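Putative ABC transporter, ATP-binding protein ComA (Streptococcus mutans, PDB 3K8U) is a putative ABC transporter whose crystallised fragment is a peptidase domain of the C39 family, within the papain-like clan CA. Local coordinates at residues Lys7-Ile12 / Val21-Ala26; Thr49-Ile54 / Gln95-Val100; Phe84-Ile89 / Ser129-Leu134; Gly102-Gln107 / Val119-Lys124. All coordinates share one frame; numbering follows the deposited sequence.

Contact 1: Lys7-Ile12 / Val21-Ala26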
loop_
_atom_site.group_PDB
_atom_site.type_symbol
_atom_site.label_atom_id
_atom_site.label_comp_id
_atom_site.label_asym_id
_atom_site.label_seq_id
_atom_site.Cartn_x
_atom_site.Cartn_y
_atom_site.Cartn_z
ATOM N N LYS A 7 3.000 11.380 -1.609
ATOM C CA LYS A 7 3.827 10.786 -2.648
ATOM C C LYS A 7 3.372 9.388 -3.041
ATOM O O LYS A 7 3.158 8.518 -2.193
ATOM C CB LYS A 7 5.296 10.794 -2.217
ATOM C CG LYS A 7 5.890 12.202 -2.171
ATOM C CD LYS A 7 7.294 12.235 -1.582
ATOM C CE LYS A 7 7.271 12.027 -0.077
ATOM N NZ LYS A 7 8.621 12.200 0.532
ATOM N N LEU A 8 3.181 9.197 -4.341
ATOM C CA LEU A 8 2.752 7.915 -4.871
ATOM C C LEU A 8 3.507 7.563 -6.138
ATOM O O LEU A 8 3.576 8.363 -7.075
ATOM C CB LEU A 8 1.255 7.933 -5.188
ATOM C CG LEU A 8 0.735 6.697 -5.937
ATOM C CD1 LEU A 8 0.573 5.514 -4.990
ATOM C CD2 LEU A 8 -0.576 7.018 -6.583
ATOM N N VAL A 9 4.089 6.370 -6.147
ATOM C CA VAL A 9 4.803 5.872 -7.311
ATOM C C VAL A 9 3.792 4.967 -8.009
ATOM O O VAL A 9 3.405 3.925 -7.473
ATOM C CB VAL A 9 6.055 5.059 -6.913
ATOM C CG1 VAL A 9 6.735 4.502 -8.158
ATOM C CG2 VAL A 9 7.031 5.936 -6.133
ATOM N N PRO A 10 3.291 5.393 -9.181
ATOM C CA PRO A 10 2.312 4.597 -9.922
ATOM C C PRO A 10 2.916 3.400 -10.642
ATOM O O PRO A 10 4.120 3.346 -10.879
ATOM C CB PRO A 10 1.732 5.610 -10.906
ATOM C CG PRO A 10 2.910 6.478 -11.218
ATOM C CD PRO A 10 3.561 6.674 -9.862
ATOM N N GLN A 11 2.080 2.407 -10.923
ATOM C CA GLN A 11 2.524 1.225 -11.648
ATOM C C GLN A 11 2.301 1.474 -13.140
ATOM O O GLN A 11 1.579 2.399 -13.525
ATOM C CB GLN A 11 1.713 -0.006 -11.217
ATOM C CG GLN A 11 0.250 0.021 -11.667
ATOM C CD GLN A 11 -0.556 -1.143 -11.120
ATOM O OE1 GLN A 11 -1.442 -0.956 -10.293
ATOM N NE2 GLN A 11 -0.252 -2.353 -11.586
ATOM N N ILE A 12 2.962 0.674 -13.969
ATOM C CA ILE A 12 2.797 0.741 -15.420
ATOM C C ILE A 12 2.390 -0.675 -15.819
ATOM O O ILE A 12 1.321 -0.877 -16.396
ATOM C CB ILE A 12 4.089 1.178 -16.154
ATOM C CG1 ILE A 12 4.510 2.577 -15.688
ATOM C CG2 ILE A 12 3.846 1.193 -17.664
ATOM C CD1 ILE A 12 5.833 3.059 -16.263
ATOM N N VAL A 21 3.352 0.274 -4.328
ATOM C CA VAL A 21 3.010 0.763 -2.988
ATOM C C VAL A 21 4.235 0.779 -2.078
ATOM O O VAL A 21 4.397 1.695 -1.277
ATOM C CB VAL A 21 1.833 -0.017 -2.314
ATOM C CG1 VAL A 21 0.567 0.146 -3.141
ATOM C CG2 VAL A 21 2.175 -1.488 -2.116
ATOM N N LEU A 22 5.116 -0.209 -2.227
ATOM C CA LEU A 22 6.324 -0.260 -1.412
ATOM C C LEU A 22 7.227 0.927 -1.757
ATOM O O LEU A 22 7.756 1.589 -0.863
ATOM C CB LEU A 22 7.068 -1.585 -1.607
ATOM C CG LEU A 22 8.367 -1.767 -0.809
ATOM C CD1 LEU A 22 8.124 -1.533 0.677
ATOM C CD2 LEU A 22 8.927 -3.160 -1.047
ATOM N N ALA A 23 7.375 1.210 -3.049
ATOM C CA ALA A 23 8.195 2.338 -3.495
ATOM C C ALA A 23 7.611 3.650 -2.966
ATOM O O ALA A 23 8.349 4.559 -2.567
ATOM C CB ALA A 23 8.273 2.371 -5.024
ATOM N N SER A 24 6.284 3.731 -2.940
ATOM C CA SER A 24 5.589 4.922 -2.457
ATOM C C SER A 24 5.898 5.212 -0.992
ATOM O O SER A 24 6.259 6.339 -0.637
ATOM C CB SER A 24 4.076 4.774 -2.647
ATOM O OG SER A 24 3.741 4.599 -4.013
ATOM N N VAL A 25 5.752 4.197 -0.145
ATOM C CA VAL A 25 6.017 4.343 1.283
ATOM C C VAL A 25 7.493 4.655 1.521
ATOM O O VAL A 25 7.827 5.555 2.295
ATOM C CB VAL A 25 5.610 3.078 2.069
ATOM C CG1 VAL A 25 6.055 3.184 3.525
ATOM C CG2 VAL A 25 4.095 2.896 2.004
ATOM N N ALA A 26 8.369 3.934 0.826
ATOM C CA ALA A 26 9.807 4.151 0.961
ATOM C C ALA A 26 10.167 5.597 0.619
ATOM O O ALA A 26 11.001 6.211 1.290
ATOM C CB ALA A 26 10.576 3.179 0.068
HETATM O O HOH W 1 4.103 7.750 0.124
#
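V9 and S24 form the polar centre of a contact in which the N-terminal chain runs over helix 17-28, a helix that packs on the antiparallel sheet of this C39 peptidase domain. One direct hydrogen bond joins the segments: V9 N donates to S24 OG at 2.8 Å, and an N-H...O angle of 170° makes it almost straight. S24 holds its OG beside its own backbone N (chi1 -60°), where the hydroxyl also bonds to A20 O one helical turn back. A carbonyl can only accept, so the S24 hydroxyl proton goes to A20 O and its oxygen is left to receive V9.

The apolar part is small. V9 points its side chain at the helix, and the methyl A23 CB lies 3.9 Å from V9 CG2 and 4.1 Å from V9 CG1, touching both branches. L8, with its CB turned from the helix, still brings CD1 to 3.4 Å from S24 OG; its side chain also touches Y101, K118 and V119.

A water bridges the two backbones at K7. Two bonds to other parts of the chain lie beside it: K7 O accepts from Y101 OH as well, and K7 NZ reaches K27 O. The bridging water donates both ways, at 2.6 Å to K7 O and 2.7 Å to S24 O.

Contact 2: Thr49-Ile54 / Gln95-Val100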
loop_
_atom_site.group_PDB
_atom_site.type_symbol
_atom_site.label_atom_id
_atom_site.label_comp_id
_atom_site.label_asym_id
_atom_site.label_seq_id
_atom_site.Cartn_x
_atom_site.Cartn_y
_atom_site.Cartn_z
ATOM N N THR A 49 2.220 -9.458 -6.514
ATOM C CA THR A 49 3.000 -9.583 -5.289
ATOM C C THR A 49 2.116 -10.036 -4.141
ATOM O O THR A 49 0.976 -9.587 -4.008
ATOM C CB THR A 49 3.635 -8.233 -4.886
ATOM O OG1 THR A 49 4.168 -7.587 -6.046
ATOM C CG2 THR A 49 4.755 -8.445 -3.873
ATOM N N THR A 50 2.636 -10.945 -3.324
ATOM C CA THR A 50 1.898 -11.432 -2.169
ATOM C C THR A 50 2.233 -10.491 -1.020
ATOM O O THR A 50 3.180 -9.702 -1.110
ATOM C CB THR A 50 2.317 -12.867 -1.779
ATOM O OG1 THR A 50 3.686 -12.871 -1.360
ATOM C CG2 THR A 50 2.155 -13.815 -2.960
ATOM N N ALA A 51 1.447 -10.555 0.049
ATOM C CA ALA A 51 1.682 -9.712 1.217
ATOM C C ALA A 51 3.047 -10.056 1.807
ATOM O O ALA A 51 3.766 -9.178 2.290
ATOM C CB ALA A 51 0.588 -9.931 2.249
ATOM N N LEU A 52 3.401 -11.338 1.740
ATOM C CA LEU A 52 4.682 -11.826 2.249
ATOM C C LEU A 52 5.823 -11.204 1.444
ATOM O O LEU A 52 6.848 -10.814 2.004
ATOM C CB LEU A 52 4.743 -13.353 2.134
ATOM C CG LEU A 52 5.117 -14.169 3.377
ATOM C CD1 LEU A 52 6.506 -13.790 3.873
ATOM C CD2 LEU A 52 4.076 -13.954 4.464
ATOM N N GLY A 53 5.627 -11.115 0.129
ATOM C CA GLY A 53 6.625 -10.534 -0.753
ATOM C C GLY A 53 6.892 -9.074 -0.429
ATOM O O GLY A 53 8.042 -8.630 -0.440
ATOM N N ILE A 54 5.833 -8.318 -0.152
ATOM C CA ILE A 54 5.977 -6.907 0.197
ATOM C C ILE A 54 6.770 -6.783 1.502
ATOM O O ILE A 54 7.720 -5.997 1.598
ATOM C CB ILE A 54 4.596 -6.219 0.367
ATOM C CG1 ILE A 54 3.895 -6.095 -0.986
ATOM C CG2 ILE A 54 4.758 -4.845 1.007
ATOM C CD1 ILE A 54 2.515 -5.466 -0.903
ATOM N N GLN A 95 -4.614 -9.292 -6.068
ATOM C CA GLN A 95 -3.345 -8.803 -5.536
ATOM C C GLN A 95 -3.143 -7.307 -5.788
ATOM O O GLN A 95 -2.119 -6.878 -6.328
ATOM C CB GLN A 95 -2.167 -9.603 -6.110
ATOM C CG GLN A 95 -2.161 -11.084 -5.740
ATOM C CD GLN A 95 -1.818 -11.344 -4.281
ATOM O OE1 GLN A 95 -1.942 -10.462 -3.424
ATOM N NE2 GLN A 95 -1.373 -12.562 -3.992
ATOM N N HIS A 96 -4.139 -6.514 -5.414
ATOM C CA HIS A 96 -4.055 -5.070 -5.575
ATOM C C HIS A 96 -3.895 -4.456 -4.188
ATOM O O HIS A 96 -4.414 -4.989 -3.206
ATOM C CB HIS A 96 -5.306 -4.513 -6.260
ATOM C CG HIS A 96 -5.093 -3.168 -6.880
ATOM N ND1 HIS A 96 -4.488 -3.006 -8.110
ATOM C CD2 HIS A 96 -5.362 -1.922 -6.426
ATOM C CE1 HIS A 96 -4.390 -1.717 -8.383
ATOM N NE2 HIS A 96 -4.914 -1.038 -7.379
ATOM N N TYR A 97 -3.161 -3.349 -4.105
ATOM C CA TYR A 97 -2.928 -2.681 -2.828
ATOM C C TYR A 97 -3.036 -1.176 -2.990
ATOM O O TYR A 97 -2.868 -0.652 -4.088
ATOM C CB TYR A 97 -1.511 -2.983 -2.305
ATOM C CG TYR A 97 -1.200 -4.449 -2.107
ATOM C CD1 TYR A 97 -1.345 -5.049 -0.860
ATOM C CD2 TYR A 97 -0.769 -5.239 -3.175
ATOM C CE1 TYR A 97 -1.078 -6.405 -0.679
ATOM C CE2 TYR A 97 -0.499 -6.589 -3.007
ATOM C CZ TYR A 97 -0.657 -7.166 -1.761
ATOM O OH TYR A 97 -0.402 -8.507 -1.599
ATOM N N TYR A 98 -3.299 -0.493 -1.881
ATOM C CA TYR A 98 -3.365 0.967 -1.854
ATOM C C TYR A 98 -2.431 1.425 -0.753
ATOM O O TYR A 98 -2.063 0.653 0.140
ATOM C CB TYR A 98 -4.733 1.492 -1.399
ATOM C CG TYR A 98 -5.930 1.293 -2.291
ATOM C CD1 TYR A 98 -5.800 1.062 -3.658
ATOM C CD2 TYR A 98 -7.215 1.377 -1.753
ATOM C CE1 TYR A 98 -6.927 0.922 -4.469
ATOM C CE2 TYR A 98 -8.342 1.238 -2.548
ATOM C CZ TYR A 98 -8.196 1.013 -3.901
ATOM O OH TYR A 98 -9.324 0.884 -4.675
ATOM N N VAL A 99 -2.058 2.694 -0.824
ATOM C CA VAL A 99 -1.284 3.314 0.232
ATOM C C VAL A 99 -2.371 4.150 0.916
ATOM O O VAL A 99 -3.262 4.672 0.239
ATOM C CB VAL A 99 -0.206 4.275 -0.313
ATOM C CG1 VAL A 99 0.459 5.007 0.843
ATOM C CG2 VAL A 99 0.839 3.503 -1.118
ATOM N N VAL A 100 -2.384 4.186 2.246
ATOM C CA VAL A 100 -3.369 5.001 2.946
ATOM C C VAL A 100 -2.599 6.155 3.579
ATOM O O VAL A 100 -1.691 5.938 4.380
ATOM C CB VAL A 100 -4.158 4.202 4.017
ATOM C CG1 VAL A 100 -5.169 5.116 4.705
ATOM C CG2 VAL A 100 -4.893 3.046 3.363
#
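The start of helix 51-60 meets strand 93-104 through the side chain of Y97, whose ring is engaged by T49 at the edge and by I54 over one face. Y97 OH donates to T49 O at 3.0 Å; the hydroxyl approaches with a C=O...O angle of 130° and is tilted 34° from the carbonyl plane. Above the ring, I54 CD1 stands 3.6 Å from the centroid and 8° off the normal, a well-centred CH-pi contact. The extended I54 chain carries this terminal methyl down from the helix. H87 stacks on the opposite face of the same ring, while V21 of helix 17-28 also touches the tyrosine.

In the domain as a whole this is a helix-to-sheet junction, and the helix begins here with a defined N-cap: T50 OG1 accepts from G53 N at 3.0 Å. The cap residue also lies alongside Q95, pointing the same way, with T50 CG2 3.9 Å from Q95 NE2.

Q95 is bent at chi2, which folds its amide back beside the T49 carbonyl. There Q95 OE1 comes within 3.1 Å of T49 O, but both are acceptors, so no hydrogen bond links them.

Contact 3: Phe84-Ile89 / Ser129-Leu134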
loop_
_atom_site.group_PDB
_atom_site.type_symbol
_atom_site.label_atom_id
_atom_site.label_comp_id
_atom_site.label_asym_id
_atom_site.label_seq_id
_atom_site.Cartn_x
_atom_site.Cartn_y
_atom_site.Cartn_z
ATOM N N PHE A 84 0.453 3.808 5.333
ATOM C CA PHE A 84 0.618 2.362 5.422
ATOM C C PHE A 84 -0.015 1.691 4.209
ATOM O O PHE A 84 -0.676 2.347 3.400
ATOM C CB PHE A 84 0.112 1.787 6.755
ATOM C CG PHE A 84 -1.334 2.052 7.038
ATOM C CD1 PHE A 84 -2.305 1.109 6.707
ATOM C CD2 PHE A 84 -1.727 3.224 7.677
ATOM C CE1 PHE A 84 -3.642 1.331 7.010
ATOM C CE2 PHE A 84 -3.061 3.456 7.986
ATOM C CZ PHE A 84 -4.021 2.509 7.652
ATOM N N ILE A 85 0.218 0.393 4.066
ATOM C CA ILE A 85 -0.284 -0.364 2.925
ATOM C C ILE A 85 -1.472 -1.251 3.279
ATOM O O ILE A 85 -1.518 -1.814 4.365
ATOM C CB ILE A 85 0.853 -1.237 2.352
ATOM C CG1 ILE A 85 1.998 -0.337 1.872
ATOM C CG2 ILE A 85 0.346 -2.134 1.222
ATOM C CD1 ILE A 85 3.302 -1.071 1.624
ATOM N N VAL A 86 -2.443 -1.342 2.369
ATOM C CA VAL A 86 -3.611 -2.199 2.576
ATOM C C VAL A 86 -3.881 -3.060 1.352
ATOM O O VAL A 86 -3.583 -2.665 0.220
ATOM C CB VAL A 86 -4.905 -1.399 2.915
ATOM C CG1 VAL A 86 -4.777 -0.741 4.282
ATOM C CG2 VAL A 86 -5.206 -0.358 1.836
ATOM N N HIS A 87 -4.442 -4.242 1.590
ATOM C CA HIS A 87 -4.781 -5.177 0.524
ATOM C C HIS A 87 -6.256 -4.979 0.188
ATOM O O HIS A 87 -7.123 -5.075 1.067
ATOM C CB HIS A 87 -4.528 -6.616 0.999
ATOM C CG HIS A 87 -4.748 -7.660 -0.054
ATOM N ND1 HIS A 87 -5.008 -8.979 0.253
ATOM C CD2 HIS A 87 -4.747 -7.583 -1.407
ATOM C CE1 HIS A 87 -5.159 -9.668 -0.864
ATOM N NE2 HIS A 87 -5.005 -8.845 -1.885
ATOM N N VAL A 88 -6.539 -4.672 -1.074
ATOM C CA VAL A 88 -7.917 -4.450 -1.510
ATOM C C VAL A 88 -8.254 -5.319 -2.709
ATOM O O VAL A 88 -7.422 -5.505 -3.601
ATOM C CB VAL A 88 -8.179 -2.967 -1.876
ATOM C CG1 VAL A 88 -8.065 -2.090 -0.637
ATOM C CG2 VAL A 88 -7.186 -2.497 -2.948
ATOM N N ILE A 89 -9.459 -5.883 -2.707
ATOM C CA ILE A 89 -9.904 -6.727 -3.811
ATOM C C ILE A 89 -10.686 -5.845 -4.782
ATOM O O ILE A 89 -11.669 -5.215 -4.404
ATOM C CB ILE A 89 -10.833 -7.875 -3.324
ATOM C CG1 ILE A 89 -10.174 -8.653 -2.184
ATOM C CG2 ILE A 89 -11.176 -8.810 -4.487
ATOM C CD1 ILE A 89 -8.900 -9.395 -2.568
ATOM N N SER A 129 -15.715 -1.983 1.624
ATOM C CA SER A 129 -16.182 -3.043 0.732
ATOM C C SER A 129 -15.053 -3.787 0.009
ATOM O O SER A 129 -15.171 -4.981 -0.253
ATOM C CB SER A 129 -17.173 -2.489 -0.300
ATOM O OG SER A 129 -18.322 -1.946 0.330
ATOM N N GLU A 130 -13.961 -3.088 -0.300
ATOM C CA GLU A 130 -12.825 -3.686 -1.013
ATOM C C GLU A 130 -11.718 -4.252 -0.118
ATOM O O GLU A 130 -11.029 -5.200 -0.493
ATOM C CB GLU A 130 -12.171 -2.643 -1.932
ATOM C CG GLU A 130 -13.088 -1.981 -2.949
ATOM C CD GLU A 130 -12.380 -0.903 -3.769
ATOM O OE1 GLU A 130 -12.961 -0.462 -4.781
ATOM O OE2 GLU A 130 -11.253 -0.490 -3.405
ATOM N N TRP A 131 -11.533 -3.638 1.046
ATOM C CA TRP A 131 -10.476 -4.014 1.994
ATOM C C TRP A 131 -10.618 -5.389 2.653
ATOM O O TRP A 131 -11.668 -5.721 3.213
ATOM C CB TRP A 131 -10.378 -2.920 3.064
ATOM C CG TRP A 131 -9.216 -3.010 4.022
ATOM C CD1 TRP A 131 -7.943 -3.436 3.752
ATOM C CD2 TRP A 131 -9.212 -2.570 5.379
ATOM N NE1 TRP A 131 -7.142 -3.272 4.862
ATOM C CE2 TRP A 131 -7.901 -2.742 5.874
ATOM C CE3 TRP A 131 -10.194 -2.037 6.228
ATOM C CZ2 TRP A 131 -7.545 -2.397 7.179
ATOM C CZ3 TRP A 131 -9.840 -1.692 7.523
ATOM C CH2 TRP A 131 -8.522 -1.874 7.986
ATOM N N THR A 132 -9.549 -6.181 2.593
ATOM C CA THR A 132 -9.537 -7.508 3.203
ATOM C C THR A 132 -9.306 -7.401 4.708
ATOM O O THR A 132 -9.469 -8.380 5.435
ATOM C CB THR A 132 -8.401 -8.400 2.648
ATOM O OG1 THR A 132 -7.131 -7.841 3.014
ATOM C CG2 THR A 132 -8.490 -8.525 1.128
ATOM N N GLY A 133 -8.925 -6.211 5.163
ATOM C CA GLY A 133 -8.626 -6.004 6.566
ATOM C C GLY A 133 -7.122 -6.036 6.805
ATOM O O GLY A 133 -6.646 -5.600 7.852
ATOM N N LEU A 134 -6.367 -6.544 5.832
ATOM C CA LEU A 134 -4.916 -6.621 5.960
ATOM C C LEU A 134 -4.259 -5.259 5.800
ATOM O O LEU A 134 -4.521 -4.538 4.832
ATOM C CB LEU A 134 -4.318 -7.595 4.936
ATOM C CG LEU A 134 -2.788 -7.736 5.006
ATOM C CD1 LEU A 134 -2.391 -8.457 6.284
ATOM C CD2 LEU A 134 -2.266 -8.489 3.797
#
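L134 O is gripped by two donors that reach it from opposite faces of its carbonyl plane, H87 N at 3.3 Å and the indole W131 NE1 at 2.9 Å. The indole donor stands well above that plane (59° out of it), although the oxygen itself lies close to the plane of the W131 ring. This bond, from the indole N-H to the carbonyl three residues on, helps fix the ring's rotation. The tryptophan crosses V86 at about a right angle, with NE1 3.5 Å from V86 CB.

H87 O is a second polar focus. T132 N donates to it at 3.1 Å along a nearly straight line (176°), T132 OG1 adds a weak bond, and W131 CD1 meets it at the ring edge. Further along, I89 N donates to E130 O at 2.8 Å. V88 and W131 sit between these bonds as an antiparallel non-hydrogen-bonded pair.

T132 works with both branches. Its OG1, set between the backbone N and the carbonyl carbon (chi1 65°), accepts from L134 N at 3.2 Å. Its CG2 lies over a face of the H87 ring, 4.0 Å from the centroid, in a CH-pi contact. H87 NE2 bonds to L94 O, and the E130 carboxylate is held by K90 and Y98.

H87 thus bonds to T132 on its carbonyl side but to L134 on its N-H side: the antiparallel ladder is interrupted by an ST turn, with G133 at positive phi, before strand 134-140 resumes pairing in the central sheet.

Contact 4: Gly102-Gln107 / Val119-Lys124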
loop_
_atom_site.group_PDB
_atom_site.type_symbol
_atom_site.label_atom_id
_atom_site.label_comp_id
_atom_site.label_asym_id
_atom_site.label_seq_id
_atom_site.Cartn_x
_atom_site.Cartn_y
_atom_site.Cartn_z
ATOM N N GLY A 102 -4.247 9.128 4.944
ATOM C CA GLY A 102 -4.953 9.776 6.030
ATOM C C GLY A 102 -6.449 9.621 5.924
ATOM O O GLY A 102 -6.953 8.855 5.101
ATOM N N SER A 103 -7.160 10.341 6.785
ATOM C CA SER A 103 -8.613 10.306 6.801
ATOM C C SER A 103 -9.156 11.692 7.109
ATOM O O SER A 103 -8.588 12.426 7.921
ATOM C CB SER A 103 -9.114 9.312 7.851
ATOM O OG SER A 103 -8.720 9.698 9.156
ATOM N N GLN A 104 -10.239 12.055 6.434
ATOM C CA GLN A 104 -10.881 13.345 6.640
ATOM C C GLN A 104 -12.377 13.180 6.411
ATOM O O GLN A 104 -12.811 12.853 5.303
ATOM C CB GLN A 104 -10.310 14.407 5.696
ATOM C CG GLN A 104 -10.728 15.829 6.059
ATOM C CD GLN A 104 -10.092 16.884 5.169
ATOM O OE1 GLN A 104 -10.781 17.756 4.633
ATOM N NE2 GLN A 104 -8.773 16.815 5.013
ATOM N N ASN A 105 -13.147 13.384 7.480
ATOM C CA ASN A 105 -14.605 13.264 7.464
ATOM C C ASN A 105 -15.012 11.795 7.341
ATOM O O ASN A 105 -14.596 10.958 8.146
ATOM C CB ASN A 105 -15.211 14.097 6.322
ATOM C CG ASN A 105 -14.779 15.552 6.365
ATOM O OD1 ASN A 105 -14.124 16.044 5.445
ATOM N ND2 ASN A 105 -15.141 16.248 7.440
ATOM N N ASN A 106 -15.838 11.493 6.346
ATOM C CA ASN A 106 -16.293 10.131 6.095
ATOM C C ASN A 106 -15.491 9.575 4.912
ATOM O O ASN A 106 -15.946 8.676 4.200
ATOM C CB ASN A 106 -17.794 10.139 5.781
ATOM C CG ASN A 106 -18.385 8.745 5.672
ATOM O OD1 ASN A 106 -18.138 7.880 6.515
ATOM N ND2 ASN A 106 -19.174 8.522 4.627
ATOM N N GLN A 107 -14.292 10.121 4.710
ATOM C CA GLN A 107 -13.432 9.695 3.612
ATOM C C GLN A 107 -11.986 9.443 4.012
ATOM O O GLN A 107 -11.497 9.953 5.019
ATOM C CB GLN A 107 -13.458 10.719 2.473
ATOM C CG GLN A 107 -14.812 10.886 1.801
ATOM C CD GLN A 107 -14.703 11.527 0.436
ATOM O OE1 GLN A 107 -15.059 10.918 -0.577
ATOM N NE2 GLN A 107 -14.197 12.757 0.393
ATOM N N VAL A 119 -3.581 9.296 -6.421
ATOM C CA VAL A 119 -4.025 9.781 -5.112
ATOM C C VAL A 119 -5.429 10.366 -5.198
ATOM O O VAL A 119 -5.687 11.281 -5.982
ATOM C CB VAL A 119 -3.052 10.827 -4.517
ATOM C CG1 VAL A 119 -3.497 11.221 -3.109
ATOM C CG2 VAL A 119 -1.644 10.271 -4.479
ATOM N N THR A 120 -6.331 9.845 -4.372
ATOM C CA THR A 120 -7.715 10.298 -4.380
ATOM C C THR A 120 -8.405 10.081 -3.035
ATOM O O THR A 120 -7.867 9.421 -2.148
ATOM C CB THR A 120 -8.517 9.545 -5.477
ATOM O OG1 THR A 120 -9.857 10.046 -5.535
ATOM C CG2 THR A 120 -8.557 8.044 -5.183
ATOM N N ARG A 121 -9.564 10.711 -2.872
ATOM C CA ARG A 121 -10.358 10.546 -1.666
ATOM C C ARG A 121 -11.333 9.412 -1.967
ATOM O O ARG A 121 -11.839 9.306 -3.087
ATOM C CB ARG A 121 -11.135 11.826 -1.346
ATOM C CG ARG A 121 -10.287 12.945 -0.781
ATOM C CD ARG A 121 -11.133 14.176 -0.497
ATOM N NE ARG A 121 -10.398 15.160 0.291
ATOM C CZ ARG A 121 -10.539 15.329 1.603
ATOM N NH1 ARG A 121 -11.393 14.579 2.292
ATOM N NH2 ARG A 121 -9.813 16.245 2.231
ATOM N N MET A 122 -11.564 8.553 -0.982
ATOM C CA MET A 122 -12.474 7.422 -1.136
ATOM C C MET A 122 -13.358 7.343 0.102
ATOM O O MET A 122 -12.871 7.488 1.224
ATOM C CB MET A 122 -11.679 6.115 -1.286
ATOM C CG MET A 122 -12.538 4.877 -1.540
ATOM S SD MET A 122 -11.576 3.350 -1.804
ATOM C CE MET A 122 -11.004 3.605 -3.503
ATOM N N SER A 123 -14.653 7.116 -0.096
ATOM C CA SER A 123 -15.567 7.022 1.035
ATOM C C SER A 123 -15.181 5.812 1.877
ATOM O O SER A 123 -14.662 4.820 1.353
ATOM C CB SER A 123 -17.016 6.876 0.563
ATOM O OG SER A 123 -17.240 5.610 -0.027
ATOM N N LYS A 124 -15.396 5.910 3.184
ATOM C CA LYS A 124 -15.075 4.803 4.079
ATOM C C LYS A 124 -15.905 3.570 3.728
ATOM O O LYS A 124 -15.432 2.446 3.868
ATOM C CB LYS A 124 -15.270 5.219 5.537
ATOM C CG LYS A 124 -14.184 6.173 6.021
ATOM C CD LYS A 124 -14.416 6.673 7.430
ATOM C CE LYS A 124 -13.248 7.549 7.866
ATOM N NZ LYS A 124 -13.531 8.317 9.102
HETATM O O HOH W 2 -11.397 8.996 10.587
#
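R121 to K124 run beside the beta hairpin whose type II' turn spans Q104 to Q107, at the outer end of the domain's antiparallel sheet. R121 comes first, its side chain extended from CG to NE and directed at the turn. R121 NH2 lies 3.0 Å from Q104 OE1, the amide and guanidinium planes being close to perpendicular (80°). Q107 crosses the aliphatic part of the same arginine at about a right angle, with its NE2 3.5 Å from R121 CD.

M122 takes part through its backbone: M122 O receives a CA-H...O contact from Q107 CA at 3.3 Å. Its side chain turns from the hairpin to F127, E130 and Y98.

S123 pairs with Q107 as an antiparallel non-hydrogen-bonded pair, their CA atoms 4.3 Å apart, and their side chains diverge. Its hydroxyl caps the following helix by accepting from R126 N.

K124, the first helical residue, makes both direct hydrogen bonds of the contact. K124 N donates to N106 O at 3.0 Å with an angle of 161°. The side chain, extended beyond CG, passes obliquely across N106 and delivers its ammonium to the turn, where K124 NZ donates to N105 O at 3.0 Å in the carbonyl plane. A water accepts from K124 NZ at 2.7 Å and also bonds to S103 OG.

From the N terminus, contact 1 closes first, a short loop that brings the leading chain onto helix 17-28. Contact 2 opens only afterwards and ties the start of helix 51-60 to strand 93-104. Before it closes, contact 3 has opened on strand 84-90, so the two cross; their strands are sheet neighbours, with V100 N probably hydrogen-bonded to F84 O at 2.8 Å. Contact 4 lies nested within the loop closed by contact 3, joining the turn between strands 93-104 and 107-112 to edge strand 120-123 and the start of helix 124-130. V21 packs on V99 and I85, linking contact 1 to contacts 2 and 3, while contacts 1 and 4 also touch.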